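Local structure of 3-ketosteroid-delta4-5alpha-dehydrogenase (Rhodococcus jostii, 4AT2) at residues A[471-483]-A[491-505]. The protein probably catalyses the flavin-dependent 4,5-dehydrogenation of 3-keto-5alpha-steroids in bacterial steroid catabolism, and binds FAD and 4-androstene-3,17-dione. Residues are numbered along the deposited sequence; the frame is centred on the assembly and turned at random.
With FAD (flavin-adenine dinucleotide), chain D.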
loop_
_atom_site.group_PDB
_atom_site.type_symbol
_atom_site.label_atom_id
_atom_site.label_comp_id
_atom_site.label_asym_id
_atom_site.label_seq_id
_atom_site.Cartn_x
_atom_site.Cartn_y
_atom_site.Cartn_z
ATOM N N LEU A 471 0.044 -16.595 -22.221
ATOM C CA LEU A 471 0.409 -16.447 -20.804
ATOM C C LEU A 471 -0.786 -16.347 -19.869
ATOM O O LEU A 471 -1.641 -15.470 -20.012
ATOM C CB LEU A 471 1.331 -15.241 -20.598
ATOM C CG LEU A 471 2.040 -15.195 -19.233
ATOM C CD1 LEU A 471 2.940 -16.409 -19.024
ATOM C CD2 LEU A 471 2.818 -13.888 -19.116
ATOM N N PHE A 472 -0.807 -17.251 -18.897
ATOM C CA PHE A 472 -1.906 -17.362 -17.947
ATOM C C PHE A 472 -1.321 -17.473 -16.557
ATOM O O PHE A 472 -0.133 -17.792 -16.401
ATOM C CB PHE A 472 -2.752 -18.590 -18.293
ATOM C CG PHE A 472 -3.195 -18.597 -19.727
ATOM C CD1 PHE A 472 -4.355 -17.922 -20.102
ATOM C CD2 PHE A 472 -2.396 -19.185 -20.713
ATOM C CE1 PHE A 472 -4.741 -17.878 -21.433
ATOM C CE2 PHE A 472 -2.779 -19.142 -22.049
ATOM C CZ PHE A 472 -3.955 -18.493 -22.403
ATOM N N ALA A 473 -2.134 -17.205 -15.540
ATOM C CA ALA A 473 -1.608 -17.245 -14.166
ATOM C C ALA A 473 -2.714 -17.346 -13.140
ATOM O O ALA A 473 -3.817 -16.850 -13.367
ATOM C CB ALA A 473 -0.736 -16.025 -13.883
ATOM N N ALA A 474 -2.406 -17.973 -12.006
ATOM C CA ALA A 474 -3.362 -18.068 -10.903
ATOM C C ALA A 474 -2.628 -18.325 -9.602
ATOM O O ALA A 474 -1.449 -18.697 -9.602
ATOM C CB ALA A 474 -4.387 -19.163 -11.168
ATOM N N GLY A 475 -3.339 -18.144 -8.496
ATOM C CA GLY A 475 -2.731 -18.332 -7.171
ATOM C C GLY A 475 -1.989 -17.080 -6.747
ATOM O O GLY A 475 -2.241 -15.985 -7.273
ATOM N N ARG A 476 -1.066 -17.225 -5.802
ATOM C CA ARG A 476 -0.486 -16.028 -5.182
ATOM C C ARG A 476 0.601 -15.315 -5.994
ATOM O O ARG A 476 1.171 -14.328 -5.528
ATOM C CB ARG A 476 -0.075 -16.268 -3.715
ATOM C CG ARG A 476 -1.281 -16.494 -2.781
ATOM C CD ARG A 476 -2.055 -15.214 -2.403
ATOM N NE ARG A 476 -2.736 -14.575 -3.546
ATOM C CZ ARG A 476 -3.829 -15.061 -4.143
ATOM N NH1 ARG A 476 -4.384 -16.194 -3.713
ATOM N NH2 ARG A 476 -4.365 -14.423 -5.191
ATOM N N CYS A 477 0.848 -15.759 -7.229
ATOM C CA CYS A 477 1.596 -14.892 -8.141
ATOM C C CYS A 477 0.683 -13.845 -8.781
ATOM O O CYS A 477 1.157 -12.978 -9.514
ATOM C CB CYS A 477 2.371 -15.688 -9.196
ATOM S SG CYS A 477 1.394 -16.543 -10.457
ATOM N N THR A 478 -0.615 -13.913 -8.478
ATOM C CA THR A 478 -1.589 -12.962 -9.033
ATOM C C THR A 478 -2.281 -12.169 -7.937
ATOM O O THR A 478 -2.359 -12.615 -6.784
ATOM C CB THR A 478 -2.691 -13.660 -9.863
ATOM O OG1 THR A 478 -3.620 -14.328 -8.994
ATOM C CG2 THR A 478 -2.082 -14.657 -10.838
ATOM N N SER A 479 -2.797 -10.998 -8.312
ATOM C CA SER A 479 -3.761 -10.296 -7.466
ATOM C C SER A 479 -5.106 -10.997 -7.652
ATOM O O SER A 479 -5.648 -11.025 -8.758
ATOM C CB SER A 479 -3.842 -8.826 -7.890
ATOM O OG SER A 479 -4.675 -8.070 -7.028
ATOM N N GLY A 480 -5.624 -11.594 -6.578
ATOM C CA GLY A 480 -6.858 -12.401 -6.648
ATOM C C GLY A 480 -8.059 -11.655 -6.100
ATOM O O GLY A 480 -8.258 -10.469 -6.392
ATOM N N VAL A 481 -8.868 -12.334 -5.293
ATOM C CA VAL A 481 -10.034 -11.648 -4.739
ATOM C C VAL A 481 -9.650 -10.576 -3.713
ATOM O O VAL A 481 -10.294 -9.534 -3.664
ATOM C CB VAL A 481 -11.112 -12.621 -4.208
ATOM C CG1 VAL A 481 -11.635 -13.489 -5.355
ATOM C CG2 VAL A 481 -10.575 -13.489 -3.070
ATOM N N CYS A 482 -8.604 -10.810 -2.921
ATOM C CA CYS A 482 -8.213 -9.829 -1.894
ATOM C C CYS A 482 -7.389 -8.680 -2.447
ATOM O O CYS A 482 -6.340 -8.903 -3.057
ATOM C CB CYS A 482 -7.421 -10.493 -0.762
ATOM S SG CYS A 482 -8.350 -11.729 0.151
ATOM N N ALA A 483 -7.843 -7.459 -2.181
ATOM C CA ALA A 483 -7.104 -6.243 -2.564
ATOM C C ALA A 483 -6.458 -5.542 -1.365
ATOM O O ALA A 483 -5.612 -4.668 -1.547
ATOM C CB ALA A 483 -8.016 -5.271 -3.310
ATOM N N SER A 491 -7.268 -17.538 -0.321
ATOM C CA SER A 491 -6.124 -17.876 -1.153
ATOM C C SER A 491 -6.269 -19.258 -1.793
ATOM O O SER A 491 -6.070 -19.410 -3.013
ATOM C CB SER A 491 -4.820 -17.766 -0.379
ATOM O OG SER A 491 -3.765 -17.930 -1.308
ATOM N N LEU A 492 -6.621 -20.269 -1.000
ATOM C CA LEU A 492 -6.919 -21.587 -1.586
ATOM C C LEU A 492 -8.173 -21.524 -2.467
ATOM O O LEU A 492 -8.251 -22.202 -3.500
ATOM C CB LEU A 492 -7.079 -22.672 -0.506
ATOM C CG LEU A 492 -5.854 -22.992 0.368
ATOM C CD1 LEU A 492 -6.097 -24.261 1.181
ATOM C CD2 LEU A 492 -4.556 -23.074 -0.423
ATOM N N GLY A 493 -9.132 -20.693 -2.069
ATOM C CA GLY A 493 -10.337 -20.472 -2.862
ATOM C C GLY A 493 -10.059 -19.860 -4.222
ATOM O O GLY A 493 -10.420 -20.440 -5.254
ATOM N N ASP A 494 -9.426 -18.688 -4.255
ATOM C CA ASP A 494 -9.192 -18.074 -5.556
ATOM C C ASP A 494 -8.107 -18.799 -6.367
ATOM O O ASP A 494 -8.181 -18.844 -7.595
ATOM C CB ASP A 494 -9.098 -16.522 -5.522
ATOM C CG ASP A 494 -7.731 -15.981 -5.109
ATOM O OD1 ASP A 494 -6.687 -16.617 -5.361
ATOM O OD2 ASP A 494 -7.708 -14.840 -4.578
ATOM N N GLY A 495 -7.157 -19.436 -5.673
ATOM C CA GLY A 495 -6.113 -20.214 -6.348
ATOM C C GLY A 495 -6.715 -21.402 -7.081
ATOM O O GLY A 495 -6.395 -21.659 -8.243
ATOM N N SER A 496 -7.613 -22.130 -6.416
ATOM C CA SER A 496 -8.264 -23.268 -7.090
ATOM C C SER A 496 -9.267 -22.804 -8.152
ATOM O O SER A 496 -9.313 -23.370 -9.246
ATOM C CB SER A 496 -8.927 -24.214 -6.089
ATOM O OG SER A 496 -9.896 -23.533 -5.301
ATOM N N PHE A 497 -10.045 -21.766 -7.841
ATOM C CA PHE A 497 -11.074 -21.275 -8.768
ATOM C C PHE A 497 -10.428 -20.731 -10.047
ATOM O O PHE A 497 -10.825 -21.094 -11.171
ATOM C CB PHE A 497 -11.902 -20.176 -8.072
ATOM C CG PHE A 497 -13.109 -19.719 -8.851
ATOM C CD1 PHE A 497 -12.985 -18.815 -9.909
ATOM C CD2 PHE A 497 -14.382 -20.151 -8.486
ATOM C CE1 PHE A 497 -14.107 -18.391 -10.619
ATOM C CE2 PHE A 497 -15.508 -19.719 -9.181
ATOM C CZ PHE A 497 -15.372 -18.844 -10.253
ATOM N N TYR A 498 -9.445 -19.849 -9.880
ATOM C CA TYR A 498 -8.775 -19.230 -11.044
ATOM C C TYR A 498 -7.698 -20.115 -11.669
ATOM O O TYR A 498 -7.362 -19.941 -12.842
ATOM C CB TYR A 498 -8.332 -17.775 -10.763
ATOM C CG TYR A 498 -9.576 -16.926 -10.651
ATOM C CD1 TYR A 498 -10.389 -16.729 -11.761
ATOM C CD2 TYR A 498 -9.995 -16.422 -9.421
ATOM C CE1 TYR A 498 -11.572 -16.012 -11.675
ATOM C CE2 TYR A 498 -11.175 -15.709 -9.313
ATOM C CZ TYR A 498 -11.953 -15.502 -10.443
ATOM O OH TYR A 498 -13.133 -14.808 -10.332
ATOM N N GLY A 499 -7.213 -21.091 -10.903
ATOM C CA GLY A 499 -6.392 -22.179 -11.461
ATOM C C GLY A 499 -7.191 -22.926 -12.520
ATOM O O GLY A 499 -6.722 -23.111 -13.642
ATOM N N ARG A 500 -8.413 -23.332 -12.175
ATOM C CA ARG A 500 -9.318 -23.937 -13.168
ATOM C C ARG A 500 -9.430 -23.091 -14.437
ATOM O O ARG A 500 -9.264 -23.598 -15.556
ATOM C CB ARG A 500 -10.713 -24.156 -12.570
ATOM C CG ARG A 500 -10.790 -25.298 -11.564
ATOM C CD ARG A 500 -12.202 -25.394 -10.993
ATOM N NE ARG A 500 -13.179 -25.705 -12.040
ATOM C CZ ARG A 500 -14.494 -25.540 -11.915
ATOM N NH1 ARG A 500 -15.016 -25.074 -10.784
ATOM N NH2 ARG A 500 -15.291 -25.850 -12.929
ATOM N N ARG A 501 -9.698 -21.802 -14.257
ATOM C CA ARG A 501 -9.886 -20.886 -15.379
ATOM C C ARG A 501 -8.609 -20.813 -16.231
ATOM O O ARG A 501 -8.685 -20.763 -17.461
ATOM C CB ARG A 501 -10.287 -19.490 -14.889
ATOM C CG ARG A 501 -11.692 -19.422 -14.296
ATOM C CD ARG A 501 -12.780 -19.439 -15.377
ATOM N NE ARG A 501 -14.115 -19.432 -14.767
ATOM C CZ ARG A 501 -14.739 -18.342 -14.315
ATOM N NH1 ARG A 501 -14.177 -17.145 -14.428
ATOM N NH2 ARG A 501 -15.942 -18.453 -13.761
ATOM N N ALA A 502 -7.444 -20.828 -15.578
ATOM C CA ALA A 502 -6.179 -20.759 -16.316
ATOM C C ALA A 502 -6.002 -22.008 -17.166
ATOM O O ALA A 502 -5.524 -21.922 -18.302
ATOM C CB ALA A 502 -4.994 -20.604 -15.369
ATOM N N GLY A 503 -6.359 -23.171 -16.617
ATOM C CA GLY A 503 -6.216 -24.431 -17.368
ATOM C C GLY A 503 -7.154 -24.484 -18.564
ATOM O O GLY A 503 -6.778 -24.926 -19.646
ATOM N N ILE A 504 -8.388 -24.035 -18.364
ATOM C CA ILE A 504 -9.354 -23.953 -19.461
ATOM C C ILE A 504 -8.839 -23.039 -20.594
ATOM O O ILE A 504 -8.866 -23.418 -21.779
ATOM C CB ILE A 504 -10.723 -23.451 -18.943
ATOM C CG1 ILE A 504 -11.339 -24.463 -17.964
ATOM C CG2 ILE A 504 -11.673 -23.134 -20.094
ATOM C CD1 ILE A 504 -12.517 -23.898 -17.184
ATOM N N SER A 505 -8.362 -21.850 -20.222
ATOM C CA SER A 505 -7.917 -20.856 -21.196
ATOM C C SER A 505 -6.653 -21.310 -21.904
ATOM O O SER A 505 -6.522 -21.154 -23.121
ATOM C CB SER A 505 -7.681 -19.502 -20.528
ATOM O OG SER A 505 -8.874 -19.012 -19.950
HETATM P PA FAD D . 1.802 -22.953 -3.579
HETATM O O1A FAD D . 0.724 -23.832 -3.077
HETATM O O2A FAD D . 2.907 -22.599 -2.676
HETATM O O5B FAD D . 2.412 -23.629 -4.897
HETATM C C5B FAD D . 3.444 -22.980 -5.647
HETATM C C4B FAD D . 4.428 -24.050 -6.150
HETATM O O4B FAD D . 5.334 -23.347 -7.027
HETATM C C3B FAD D . 5.264 -24.590 -4.983
HETATM O O3B FAD D . 5.212 -26.038 -4.990
HETATM C C2B FAD D . 6.674 -24.056 -5.263
HETATM O O2B FAD D . 7.679 -25.007 -4.822
HETATM C C1B FAD D . 6.661 -23.912 -6.783
HETATM N N9A FAD D . 7.645 -22.939 -7.305
HETATM C C8A FAD D . 8.084 -21.804 -6.747
HETATM N N7A FAD D . 8.957 -21.242 -7.580
HETATM C C5A FAD D . 9.059 -22.020 -8.675
HETATM C C6A FAD D . 9.781 -21.948 -9.821
HETATM N N6A FAD D . 10.593 -20.908 -10.009
HETATM N N1A FAD D . 9.696 -22.893 -10.773
HETATM C C2A FAD D . 8.846 -23.976 -10.605
HETATM N N3A FAD D . 8.112 -24.045 -9.424
HETATM C C4A FAD D . 8.241 -23.065 -8.491
HETATM N N1 FAD D . -4.796 -19.817 2.657
HETATM C C2 FAD D . -6.121 -20.208 2.592
HETATM O O2 FAD D . -6.830 -19.769 1.697
HETATM N N3 FAD D . -6.640 -21.101 3.540
HETATM C C4 FAD D . -5.836 -21.571 4.580
HETATM O O4 FAD D . -6.331 -22.343 5.405
HETATM C C4X FAD D . -4.497 -21.168 4.648
HETATM N N5 FAD D . -3.693 -21.586 5.657
HETATM C C5X FAD D . -2.489 -21.005 5.829
HETATM C C6 FAD D . -1.758 -21.234 6.999
HETATM C C7 FAD D . -0.502 -20.650 7.181
HETATM C C7M FAD D . 0.190 -20.917 8.380
HETATM C C8 FAD D . 0.033 -19.810 6.182
HETATM C C8M FAD D . 1.297 -19.195 6.297
HETATM C C9 FAD D . -0.696 -19.594 5.010
HETATM C C9A FAD D . -1.964 -20.168 4.839
HETATM N N10 FAD D . -2.692 -19.934 3.719
HETATM C C10 FAD D . -3.982 -20.296 3.688
HETATM C "C1'" FAD D . -2.100 -19.358 2.483
HETATM C "C2'" FAD D . -1.965 -20.453 1.414
HETATM O "O2'" FAD D . -1.257 -21.532 2.028
HETATM C "C3'" FAD D . -1.180 -19.943 0.195
HETATM O "O3'" FAD D . -1.446 -18.556 -0.077
HETATM C "C4'" FAD D . -1.533 -20.792 -1.038
HETATM O "O4'" FAD D . -1.256 -22.166 -0.730
HETATM C "C5'" FAD D . -0.698 -20.363 -2.247
HETATM O "O5'" FAD D . -1.126 -21.129 -3.389
HETATM P P FAD D . -0.229 -21.149 -4.729
HETATM O O1P FAD D . -0.056 -19.789 -5.249
HETATM O O2P FAD D . -0.776 -22.231 -5.614
HETATM O O3P FAD D . 1.243 -21.519 -4.135
HETATM O O HOH W 1 -5.773 -16.721 -8.112
HETATM O O HOH W 2 -6.748 -13.123 -2.781
#
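Arg476 and Asp494 meet because the arginine chain bends at chi2 and chi3, while chi1 of the aspartate (82°) holds its CG between its own backbone N and carbonyl carbon. Guanidinium and carboxylate planes stand 68° apart, and NH1 and NH2 of Arg476 both grip OD1 of Asp494 in a salt bridge, NH1 at 2.9 Å. Arg476 NH1 also donates, in its guanidinium plane, to Ser491 OG at 3.0 Å, a small hydroxyl that shares a hydrogen bond with FAD O3'. Shortening Arg476 to an alanine would probably leave buried OD1 without its charged mate and Ser491 OG freer to turn away from the ribityl chain. Asp494 OD2 accepts from Val481 N (2.9 Å) from above the carboxylate plane.

Strand 471-473 edges the parallel sheet of a Rossmann-type FAD domain, and helix 490-507 runs back antiparallel to it. Glycines suit the close approach where the turn after the strand meets the helix, Gly475 CA lying 4.0 Å from Gly495 CA; a side chain on Gly475 would strike FAD O1P, which accepts from Arg476 N at 2.8 Å. Back along the strand, Ala474 is small enough to set CB 3.4 Å from Gly499 N, and the flat Phe472 ring covers Ser505, CE1 to CB 3.5 Å.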